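Local coordinates for putative HMP/thiamine permease protein YkoE (Bacillus subtilis, PDB 5EDL) that binds thiamine as the membrane-embedded S component of an energy-coupling-factor vitamin transporter and is probably responsible for carrying the substrate across the membrane, at residues F48-I53 with L65-I70; I91-G96 with V123-Y128; V113-G118 with A158-K163. All coordinates share one frame; numbering follows the deposited sequence.

Contact 1: F48-I53 with L65-I70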
loop_
_atom_site.group_PDB
_atom_site.type_symbol
_atom_site.label_atom_id
_atom_site.label_comp_id
_atom_site.label_asym_id
_atom_site.label_seq_id
_atom_site.Cartn_x
_atom_site.Cartn_y
_atom_site.Cartn_z
ATOM N N PHE A 48 2.108 -2.368 -2.430
ATOM C CA PHE A 48 0.869 -2.073 -1.683
ATOM C C PHE A 48 0.907 -0.741 -0.917
ATOM O O PHE A 48 -0.098 -0.337 -0.320
ATOM C CB PHE A 48 0.545 -3.149 -0.638
ATOM C CG PHE A 48 0.762 -4.562 -1.087
ATOM C CD1 PHE A 48 0.543 -4.951 -2.398
ATOM C CD2 PHE A 48 1.178 -5.513 -0.166
ATOM C CE1 PHE A 48 0.744 -6.273 -2.785
ATOM C CE2 PHE A 48 1.382 -6.831 -0.536
ATOM C CZ PHE A 48 1.165 -7.218 -1.855
ATOM N N ILE A 49 2.059 -0.087 -0.889
ATOM C CA ILE A 49 2.259 1.013 0.055
ATOM C C ILE A 49 1.263 2.166 -0.154
ATOM O O ILE A 49 0.842 2.790 0.805
ATOM C CB ILE A 49 3.714 1.564 -0.011
ATOM C CG1 ILE A 49 3.978 2.472 1.200
ATOM C CG2 ILE A 49 3.962 2.297 -1.325
ATOM C CD1 ILE A 49 5.439 2.798 1.411
ATOM N N VAL A 50 0.856 2.402 -1.401
ATOM C CA VAL A 50 -0.094 3.464 -1.712
ATOM C C VAL A 50 -1.401 3.281 -0.932
ATOM O O VAL A 50 -1.960 4.247 -0.433
ATOM C CB VAL A 50 -0.386 3.524 -3.235
ATOM C CG1 VAL A 50 -1.644 4.313 -3.526
ATOM C CG2 VAL A 50 0.796 4.121 -3.963
ATOM N N SER A 51 -1.859 2.042 -0.803
ATOM C CA SER A 51 -3.107 1.777 -0.101
ATOM C C SER A 51 -3.020 2.213 1.351
ATOM O O SER A 51 -3.940 2.812 1.876
ATOM C CB SER A 51 -3.475 0.296 -0.171
ATOM O OG SER A 51 -3.962 -0.036 -1.455
ATOM N N VAL A 52 -1.899 1.907 1.984
ATOM C CA VAL A 52 -1.730 2.213 3.389
ATOM C C VAL A 52 -1.609 3.733 3.582
ATOM O O VAL A 52 -2.222 4.287 4.477
ATOM C CB VAL A 52 -0.501 1.481 3.975
ATOM C CG1 VAL A 52 -0.115 2.060 5.341
ATOM C CG2 VAL A 52 -0.793 -0.015 4.087
ATOM N N ILE A 53 -0.838 4.381 2.713
ATOM C CA ILE A 53 -0.611 5.824 2.776
ATOM C C ILE A 53 -1.932 6.582 2.649
ATOM O O ILE A 53 -2.279 7.381 3.514
ATOM C CB ILE A 53 0.387 6.282 1.668
ATOM C CG1 ILE A 53 1.785 5.690 1.947
ATOM C CG2 ILE A 53 0.404 7.828 1.543
ATOM C CD1 ILE A 53 2.831 5.946 0.860
ATOM N N LEU A 65 -8.526 1.284 -1.673
ATOM C CA LEU A 65 -8.891 0.639 -2.927
ATOM C C LEU A 65 -8.604 1.552 -4.114
ATOM O O LEU A 65 -7.932 1.151 -5.062
ATOM C CB LEU A 65 -10.371 0.239 -2.926
ATOM C CG LEU A 65 -10.936 -0.227 -4.272
ATOM C CD1 LEU A 65 -10.127 -1.430 -4.781
ATOM C CD2 LEU A 65 -12.416 -0.587 -4.129
ATOM N N VAL A 66 -9.117 2.777 -4.053
ATOM C CA VAL A 66 -9.025 3.684 -5.186
ATOM C C VAL A 66 -7.606 4.177 -5.429
ATOM O O VAL A 66 -7.161 4.236 -6.567
ATOM C CB VAL A 66 -9.953 4.902 -5.025
ATOM C CG1 VAL A 66 -9.802 5.825 -6.233
ATOM C CG2 VAL A 66 -11.403 4.446 -4.893
ATOM N N SER A 67 -6.886 4.516 -4.372
ATOM C CA SER A 67 -5.506 4.959 -4.537
ATOM C C SER A 67 -4.651 3.899 -5.273
ATOM O O SER A 67 -3.858 4.241 -6.139
ATOM C CB SER A 67 -4.891 5.290 -3.180
ATOM O OG SER A 67 -4.801 4.131 -2.368
ATOM N N GLU A 68 -4.817 2.624 -4.923
ATOM C CA GLU A 68 -4.046 1.545 -5.541
ATOM C C GLU A 68 -4.442 1.356 -7.017
ATOM O O GLU A 68 -3.591 1.080 -7.862
ATOM C CB GLU A 68 -4.239 0.238 -4.749
ATOM C CG GLU A 68 -3.446 -0.998 -5.247
ATOM C CD GLU A 68 -1.944 -0.954 -4.939
ATOM O OE1 GLU A 68 -1.447 0.059 -4.395
ATOM O OE2 GLU A 68 -1.250 -1.935 -5.266
ATOM N N ILE A 69 -5.733 1.479 -7.312
ATOM C CA ILE A 69 -6.200 1.409 -8.693
ATOM C C ILE A 69 -5.542 2.502 -9.539
ATOM O O ILE A 69 -5.006 2.224 -10.624
ATOM C CB ILE A 69 -7.733 1.519 -8.783
ATOM C CG1 ILE A 69 -8.381 0.253 -8.216
ATOM C CG2 ILE A 69 -8.194 1.775 -10.249
ATOM C CD1 ILE A 69 -9.867 0.374 -8.018
ATOM N N ILE A 70 -5.562 3.735 -9.044
ATOM C CA ILE A 70 -4.952 4.842 -9.776
ATOM C C ILE A 70 -3.440 4.628 -9.969
ATOM O O ILE A 70 -2.910 4.845 -11.065
ATOM C CB ILE A 70 -5.191 6.185 -9.065
ATOM C CG1 ILE A 70 -6.691 6.522 -9.055
ATOM C CG2 ILE A 70 -4.399 7.285 -9.741
ATOM C CD1 ILE A 70 -7.064 7.649 -8.076
#

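Contact 2: I91-G96 with V123-Y128. With VIB (3-(4-amino-2-methyl-pyrimidin-5-ylmethyl)-5-(2-hydroxy-ethyl)-4-methyl-thiazol-3-ium), chain B; MPG ([(Z)-octadec-9-enyl] (2R)-2,3-bis(oxidanyl)propanoate), chain D.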
loop_
_atom_site.group_PDB
_atom_site.type_symbol
_atom_site.label_atom_id
_atom_site.label_comp_id
_atom_site.label_asym_id
_atom_site.label_seq_id
_atom_site.Cartn_x
_atom_site.Cartn_y
_atom_site.Cartn_z
ATOM N N ILE A 91 -6.241 -3.731 -8.647
ATOM C CA ILE A 91 -7.597 -3.806 -8.116
ATOM C C ILE A 91 -7.649 -4.857 -6.998
ATOM O O ILE A 91 -8.143 -4.582 -5.908
ATOM C CB ILE A 91 -8.629 -4.147 -9.216
ATOM C CG1 ILE A 91 -8.756 -2.984 -10.222
ATOM C CG2 ILE A 91 -9.988 -4.509 -8.599
ATOM C CD1 ILE A 91 -9.477 -3.368 -11.515
ATOM N N VAL A 92 -7.100 -6.042 -7.257
ATOM C CA VAL A 92 -7.112 -7.120 -6.263
ATOM C C VAL A 92 -6.388 -6.705 -4.970
ATOM O O VAL A 92 -6.898 -6.894 -3.875
ATOM C CB VAL A 92 -6.473 -8.419 -6.842
ATOM C CG1 VAL A 92 -6.214 -9.443 -5.745
ATOM C CG2 VAL A 92 -7.367 -9.013 -7.927
ATOM N N GLN A 93 -5.204 -6.124 -5.108
ATOM C CA GLN A 93 -4.447 -5.659 -3.953
ATOM C C GLN A 93 -5.202 -4.566 -3.188
ATOM O O GLN A 93 -5.219 -4.597 -1.969
ATOM C CB GLN A 93 -3.055 -5.178 -4.389
ATOM C CG GLN A 93 -2.186 -6.374 -4.818
ATOM C CD GLN A 93 -0.983 -6.034 -5.693
ATOM O OE1 GLN A 93 -0.235 -6.934 -6.094
ATOM N NE2 GLN A 93 -0.804 -4.763 -6.007
ATOM N N GLY A 94 -5.842 -3.646 -3.903
ATOM C CA GLY A 94 -6.619 -2.585 -3.276
ATOM C C GLY A 94 -7.804 -3.117 -2.468
ATOM O O GLY A 94 -8.111 -2.600 -1.391
ATOM N N LEU A 95 -8.461 -4.152 -2.991
ATOM C CA LEU A 95 -9.584 -4.803 -2.312
ATOM C C LEU A 95 -9.124 -5.526 -1.060
ATOM O O LEU A 95 -9.815 -5.514 -0.033
ATOM C CB LEU A 95 -10.280 -5.805 -3.245
ATOM C CG LEU A 95 -11.031 -5.211 -4.447
ATOM C CD1 LEU A 95 -11.421 -6.320 -5.430
ATOM C CD2 LEU A 95 -12.270 -4.422 -4.010
ATOM N N GLY A 96 -7.967 -6.182 -1.163
ATOM C CA GLY A 96 -7.365 -6.855 -0.021
ATOM C C GLY A 96 -7.043 -5.915 1.138
ATOM O O GLY A 96 -7.297 -6.239 2.310
ATOM N N VAL A 123 -2.248 -11.439 0.728
ATOM C CA VAL A 123 -3.111 -12.586 0.517
ATOM C C VAL A 123 -3.878 -12.499 -0.809
ATOM O O VAL A 123 -3.934 -13.478 -1.572
ATOM C CB VAL A 123 -4.110 -12.746 1.681
ATOM C CG1 VAL A 123 -5.154 -13.802 1.349
ATOM C CG2 VAL A 123 -3.376 -13.102 2.972
ATOM N N ALA A 124 -4.471 -11.338 -1.082
ATOM C CA ALA A 124 -5.257 -11.151 -2.302
ATOM C C ALA A 124 -4.399 -11.327 -3.568
ATOM O O ALA A 124 -4.832 -11.946 -4.540
ATOM C CB ALA A 124 -5.916 -9.781 -2.304
ATOM N N SER A 125 -3.192 -10.764 -3.551
ATOM C CA SER A 125 -2.315 -10.877 -4.699
ATOM C C SER A 125 -1.843 -12.317 -4.834
ATOM O O SER A 125 -1.613 -12.776 -5.934
ATOM C CB SER A 125 -1.117 -9.917 -4.602
ATOM O OG SER A 125 -0.333 -10.175 -3.454
ATOM N N PHE A 126 -1.708 -13.035 -3.722
ATOM C CA PHE A 126 -1.265 -14.430 -3.813
ATOM C C PHE A 126 -2.359 -15.278 -4.485
ATOM O O PHE A 126 -2.080 -16.127 -5.328
ATOM C CB PHE A 126 -0.899 -14.984 -2.432
ATOM C CG PHE A 126 0.192 -16.014 -2.468
ATOM C CD1 PHE A 126 1.528 -15.633 -2.429
ATOM C CD2 PHE A 126 -0.110 -17.361 -2.566
ATOM C CE1 PHE A 126 2.534 -16.573 -2.466
ATOM C CE2 PHE A 126 0.904 -18.315 -2.609
ATOM C CZ PHE A 126 2.225 -17.920 -2.555
ATOM N N ILE A 127 -3.611 -15.010 -4.130
ATOM C CA ILE A 127 -4.732 -15.659 -4.796
ATOM C C ILE A 127 -4.692 -15.385 -6.296
ATOM O O ILE A 127 -4.799 -16.318 -7.105
ATOM C CB ILE A 127 -6.076 -15.178 -4.231
ATOM C CG1 ILE A 127 -6.227 -15.643 -2.779
ATOM C CG2 ILE A 127 -7.217 -15.666 -5.122
ATOM C CD1 ILE A 127 -7.471 -15.105 -2.084
ATOM N N TYR A 128 -4.523 -14.110 -6.654
ATOM C CA TYR A 128 -4.409 -13.702 -8.049
ATOM C C TYR A 128 -3.321 -14.510 -8.778
ATOM O O TYR A 128 -3.544 -15.020 -9.878
ATOM C CB TYR A 128 -4.103 -12.201 -8.149
ATOM C CG TYR A 128 -3.752 -11.724 -9.545
ATOM C CD1 TYR A 128 -2.438 -11.758 -10.005
ATOM C CD2 TYR A 128 -4.727 -11.243 -10.401
ATOM C CE1 TYR A 128 -2.107 -11.323 -11.290
ATOM C CE2 TYR A 128 -4.408 -10.799 -11.686
ATOM C CZ TYR A 128 -3.093 -10.844 -12.122
ATOM O OH TYR A 128 -2.769 -10.413 -13.392
HETATM C CM2 VIB B . 0.582 -2.205 -8.806
HETATM N N4A VIB B . 2.123 -6.671 -7.530
HETATM C CM4 VIB B . 5.988 -9.126 -9.075
HETATM O O1 VIB B . 3.433 -11.942 -8.384
HETATM C C7 VIB B . 3.244 -12.242 -9.752
HETATM C C6 VIB B . 4.290 -11.496 -10.545
HETATM C C2 VIB B . 2.748 -7.860 -10.825
HETATM S S1 VIB B . 2.652 -9.387 -11.157
HETATM C C5 VIB B . 3.910 -10.027 -10.515
HETATM C C4 VIB B . 4.669 -8.998 -9.846
HETATM N N3 VIB B . 3.934 -7.627 -10.051
HETATM C C7A VIB B . 4.483 -6.384 -9.518
HETATM C C4A VIB B . 2.286 -5.476 -8.329
HETATM N N3A VIB B . 1.428 -4.460 -8.217
HETATM C C2A VIB B . 1.601 -3.345 -8.978
HETATM N N1A VIB B . 2.661 -3.258 -9.843
HETATM C C6A VIB B . 3.546 -4.281 -9.967
HETATM C C5A VIB B . 3.349 -5.395 -9.192
HETATM C C2 MPG D . -9.063 -13.087 -9.748
HETATM C C3 MPG D . -8.434 -13.175 -8.371
HETATM C C4 MPG D . -9.478 -12.857 -7.323
HETATM C C5 MPG D . -8.863 -12.681 -5.948
HETATM C C6 MPG D . -9.935 -12.149 -5.019
HETATM C C7 MPG D . -9.493 -12.222 -3.568
HETATM C C8 MPG D . -9.091 -10.851 -3.057
HETATM C C9 MPG D . -10.204 -10.217 -2.249
HETATM C C10 MPG D . -10.111 -10.133 -0.904
HETATM C C11 MPG D . -8.892 -10.669 -0.176
HETATM C C12 MPG D . -9.304 -11.314 1.131
HETATM C C13 MPG D . -8.233 -11.087 2.175
HETATM O O1 MPG D . -8.224 -12.508 -11.920
HETATM C C1 MPG D . -8.022 -13.357 -10.809
HETATM C CXD MPG D . -7.672 -12.365 -14.402
HETATM O O2 MPG D . -8.674 -11.437 -14.741
HETATM C C21 MPG D . -7.460 -13.311 -15.566
HETATM O O3 MPG D . -6.760 -12.652 -16.600
HETATM O O4 MPG D . -8.276 -14.344 -13.251
HETATM C CX3 MPG D . -8.081 -13.148 -13.168
#

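Contact 3: V113-G118 with A158-K163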
loop_
_atom_site.group_PDB
_atom_site.type_symbol
_atom_site.label_atom_id
_atom_site.label_comp_id
_atom_site.label_asym_id
_atom_site.label_seq_id
_atom_site.Cartn_x
_atom_site.Cartn_y
_atom_site.Cartn_z
ATOM N N VAL A 113 -3.109 -2.472 12.545
ATOM C CA VAL A 113 -4.135 -2.461 11.514
ATOM C C VAL A 113 -3.530 -2.133 10.137
ATOM O O VAL A 113 -3.911 -2.738 9.142
ATOM C CB VAL A 113 -5.271 -1.477 11.839
ATOM C CG1 VAL A 113 -6.253 -1.405 10.660
ATOM C CG2 VAL A 113 -5.996 -1.907 13.140
ATOM N N LEU A 114 -2.583 -1.197 10.090
ATOM C CA LEU A 114 -1.889 -0.887 8.840
ATOM C C LEU A 114 -1.142 -2.124 8.323
ATOM O O LEU A 114 -1.158 -2.425 7.125
ATOM C CB LEU A 114 -0.915 0.282 9.031
ATOM C CG LEU A 114 -1.516 1.597 9.555
ATOM C CD1 LEU A 114 -0.460 2.696 9.551
ATOM C CD2 LEU A 114 -2.731 2.016 8.737
ATOM N N MET A 115 -0.500 -2.845 9.237
ATOM C CA MET A 115 0.246 -4.042 8.858
ATOM C C MET A 115 -0.688 -5.138 8.344
ATOM O O MET A 115 -0.399 -5.759 7.318
ATOM C CB MET A 115 1.087 -4.549 10.027
ATOM C CG MET A 115 2.304 -3.672 10.329
ATOM S SD MET A 115 3.312 -4.401 11.636
ATOM C CE MET A 115 4.764 -3.360 11.568
ATOM N N LEU A 116 -1.812 -5.345 9.035
ATOM C CA LEU A 116 -2.855 -6.250 8.562
ATOM C C LEU A 116 -3.357 -5.882 7.166
ATOM O O LEU A 116 -3.649 -6.747 6.359
ATOM C CB LEU A 116 -4.040 -6.244 9.522
ATOM C CG LEU A 116 -4.567 -7.548 10.099
ATOM C CD1 LEU A 116 -3.466 -8.578 10.313
ATOM C CD2 LEU A 116 -5.294 -7.241 11.410
ATOM N N ALA A 117 -3.510 -4.592 6.921
ATOM C CA ALA A 117 -3.973 -4.113 5.629
ATOM C C ALA A 117 -2.964 -4.509 4.537
ATOM O O ALA A 117 -3.349 -5.024 3.485
ATOM C CB ALA A 117 -4.177 -2.595 5.673
ATOM N N GLY A 118 -1.679 -4.268 4.807
ATOM C CA GLY A 118 -0.600 -4.746 3.959
ATOM C C GLY A 118 -0.712 -6.242 3.693
ATOM O O GLY A 118 -0.626 -6.683 2.541
ATOM N N ALA A 158 4.686 -2.136 3.314
ATOM C CA ALA A 158 3.463 -1.380 3.091
ATOM C C ALA A 158 2.975 -0.769 4.405
ATOM O O ALA A 158 2.872 0.453 4.516
ATOM C CB ALA A 158 2.392 -2.247 2.467
ATOM N N GLY A 159 2.708 -1.608 5.403
ATOM C CA GLY A 159 2.166 -1.136 6.670
ATOM C C GLY A 159 3.097 -0.197 7.436
ATOM O O GLY A 159 2.767 0.967 7.667
ATOM N N LEU A 160 4.259 -0.700 7.833
ATOM C CA LEU A 160 5.198 0.092 8.619
ATOM C C LEU A 160 5.839 1.230 7.810
ATOM O O LEU A 160 5.888 2.370 8.262
ATOM C CB LEU A 160 6.299 -0.804 9.201
ATOM C CG LEU A 160 7.355 -0.093 10.065
ATOM C CD1 LEU A 160 6.713 0.520 11.308
ATOM C CD2 LEU A 160 8.453 -1.057 10.477
ATOM N N LEU A 161 6.340 0.909 6.624
ATOM C CA LEU A 161 6.974 1.911 5.781
ATOM C C LEU A 161 5.960 2.958 5.302
ATOM O O LEU A 161 6.294 4.127 5.158
ATOM C CB LEU A 161 7.658 1.254 4.578
ATOM C CG LEU A 161 8.408 2.240 3.677
ATOM C CD1 LEU A 161 9.512 2.952 4.477
ATOM C CD2 LEU A 161 8.970 1.564 2.420
ATOM N N GLY A 162 4.730 2.520 5.066
ATOM C CA GLY A 162 3.659 3.415 4.670
ATOM C C GLY A 162 3.328 4.410 5.772
ATOM O O GLY A 162 3.106 5.584 5.506
ATOM N N LYS A 163 3.307 3.934 7.015
ATOM C CA LYS A 163 3.078 4.826 8.145
ATOM C C LYS A 163 4.228 5.826 8.287
ATOM O O LYS A 163 3.992 7.014 8.497
ATOM C CB LYS A 163 2.905 4.037 9.447
ATOM C CG LYS A 163 2.754 4.921 10.691
ATOM C CD LYS A 163 2.458 4.097 11.953
ATOM C CE LYS A 163 2.057 4.992 13.144
ATOM N NZ LYS A 163 3.154 5.889 13.563
#

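Contact 1: F48-I53 with L65-I70
Val50 and Ser51 on helix 49-58 face Ser67 and Glu68 on helix 63-77. The short helical segments are 7.8 Å apart at their closest and run in roughly opposite directions, obliquely, at 143°, and Ser51 and Glu68 have the closest CA atoms.

The apolar part of the contact is made by Val50. Its CG1 methyl presses against the Ser67 side chain, 3.4 Å from CB, which is tight for two carbons, and equally near OG. Serine suits this place, because its short side chain allows the valine methyl to come this close.

Both serine hydroxyls are spent on backbone carbonyls rather than on each other. Ser51 OG lies 3.3 Å from Glu68 CB but hydrogen-bonds to the carbonyl of Ala64, thus tying one helix to the preceding turn of the other; Ser67 OG turns back along its own helix to the carbonyl of Ala63.

The carboxylate of Glu68 is the third element. Its CG is anti to the backbone N (chi1 -178°), and a bend at chi2 (74°) then brings OE1 to 3.8 Å from Val50 CB, with the carboxylate also near the backbone of Phe48. In this buried place OE1 is bonded to Tyr21 OH, which also bonds Val50 N, and OE2 to the Gln93 amide; Glu68 belongs to the thiamine pocket. With the carboxylate gone, as in an alanine here, Tyr21 OH and Gln93 NE2 are likely to lose their shared partner, and the amide would be freer to turn away from the ligand.

Around this pair, Phe17 of helix 4-35 covers Val50, Ala97 of helix 85-103 meets Ser51, and Phe48 reaches Ala158 of helix 140-170 and the serines of helix 111-132.

Contact 2: I91-G96 with V123-Y128
Gln93 passes Ser125 on its way to the bound thiamine. From CB, CG stands anti to the carbonyl carbon (chi1 -70°), and from there the straight chain carries the amide outward. CG lies 3.7 Å from Ser125 CB; farther out, OE1 passes the same carbon at 3.4 Å. At the tip OE1 accepts a nearly straight bond from the pyrimidine amino group N4A, 2.8 Å long at 167°, while NE2 donates to ring nitrogen N3A at 3.2 Å. A primary amide suits the place, offering acceptor and donor side by side to match the aminopyrimidine.

The supporting frame is a pair of transmembrane helices, 85-103 and 111-132, crossing at 145° and kept close where small residues face each other. Gly96 CA sits 4.0 Å from Ala124 CB, where a side chain on the glycine would collide with the methyl. Val92 CG1 lies over the Ala124 backbone, 3.1 Å from its O, and also touches Ala124 CB and Tyr128 CB. Ser125 OG is hydrogen-bonded to the Ser121 carbonyl and to Arg150 NH1. Along the outer flank the hydrocarbon chain of a bound lipid (MPG) runs past Ala124 and Ile127 (CG2 3.5 Å from MPG C5), its head-group end reaching the Tyr128 ring.

Contact 3: V113-G118 with A158-K163
A glycine-centred crossing of two transmembrane helices brings Gly159 of helix 140-170 against Leu114 and Met115 of helix 111-132, where helix 140-170 widens into a pi-type turn over residues 158-160. The segment axes approach to 7.6 Å at an angle of 127°, and the CA atoms of Met115 and Gly159 come within 4.1 Å.

Backbone meets backbone here. Gly159 CA lies 3.6 Å from Leu114 O, the carbonyl that also takes the helical bond of Gly118 N. A CB on Gly159 would fall 2.7 Å from Met115 CA, so glycine is the residue that fits so close a crossing. One turn along, Gly118 CA rests against the methyl of Ala158 at 4.2 Å.

Larger side chains close the crossing on its flanks. Leu114 lies across Lys163, close to perpendicular, its CD1 methyl 3.6 Å from Lys163 CB and also near CD, so the lysine's aliphatic part is packed. The lysine chain then bends at its end (chi4 -64°) and carries NZ to a salt bridge with Asp167; Tyr56 of helix 49-58 touches Leu114 and Lys163. Met115 and Leu160 run alongside in the same direction; the extended thioether chain sets Met115 CE 3.8 Å from Leu160 CB.

The chemistry between these segments is therefore almost wholly van der Waals: their closeness depends on shape, with glycines admitting the backbones and the leucines, the methionine and the lysine's methylenes packing at the edges, while the one charged group, Lys163 NZ, is paired within its own helix rather than across the contact.

How the contacts relate
From the N terminus, contact 1 comes first: it folds helix 63-77 back on helix 49-58, closing a short loop of 11 residues before the others begin. Helix 85-103 follows directly, and contact 2 joins it to helix 111-132 across 26 residues. Contact 3 opens at 113-118, before contact 2 has closed, and ends on helix 140-170, so these two cross and share helix 111-132, held at separate levels about 15 Å apart between centres. Phe48 of contact 1 bridges them, its ring packing on Gln93 and Ser125 of contact 2 and on Gly118 of contact 3. Together the three contacts tie five helices to one another, with the thiamine pocket bordered by contacts 1 and 2.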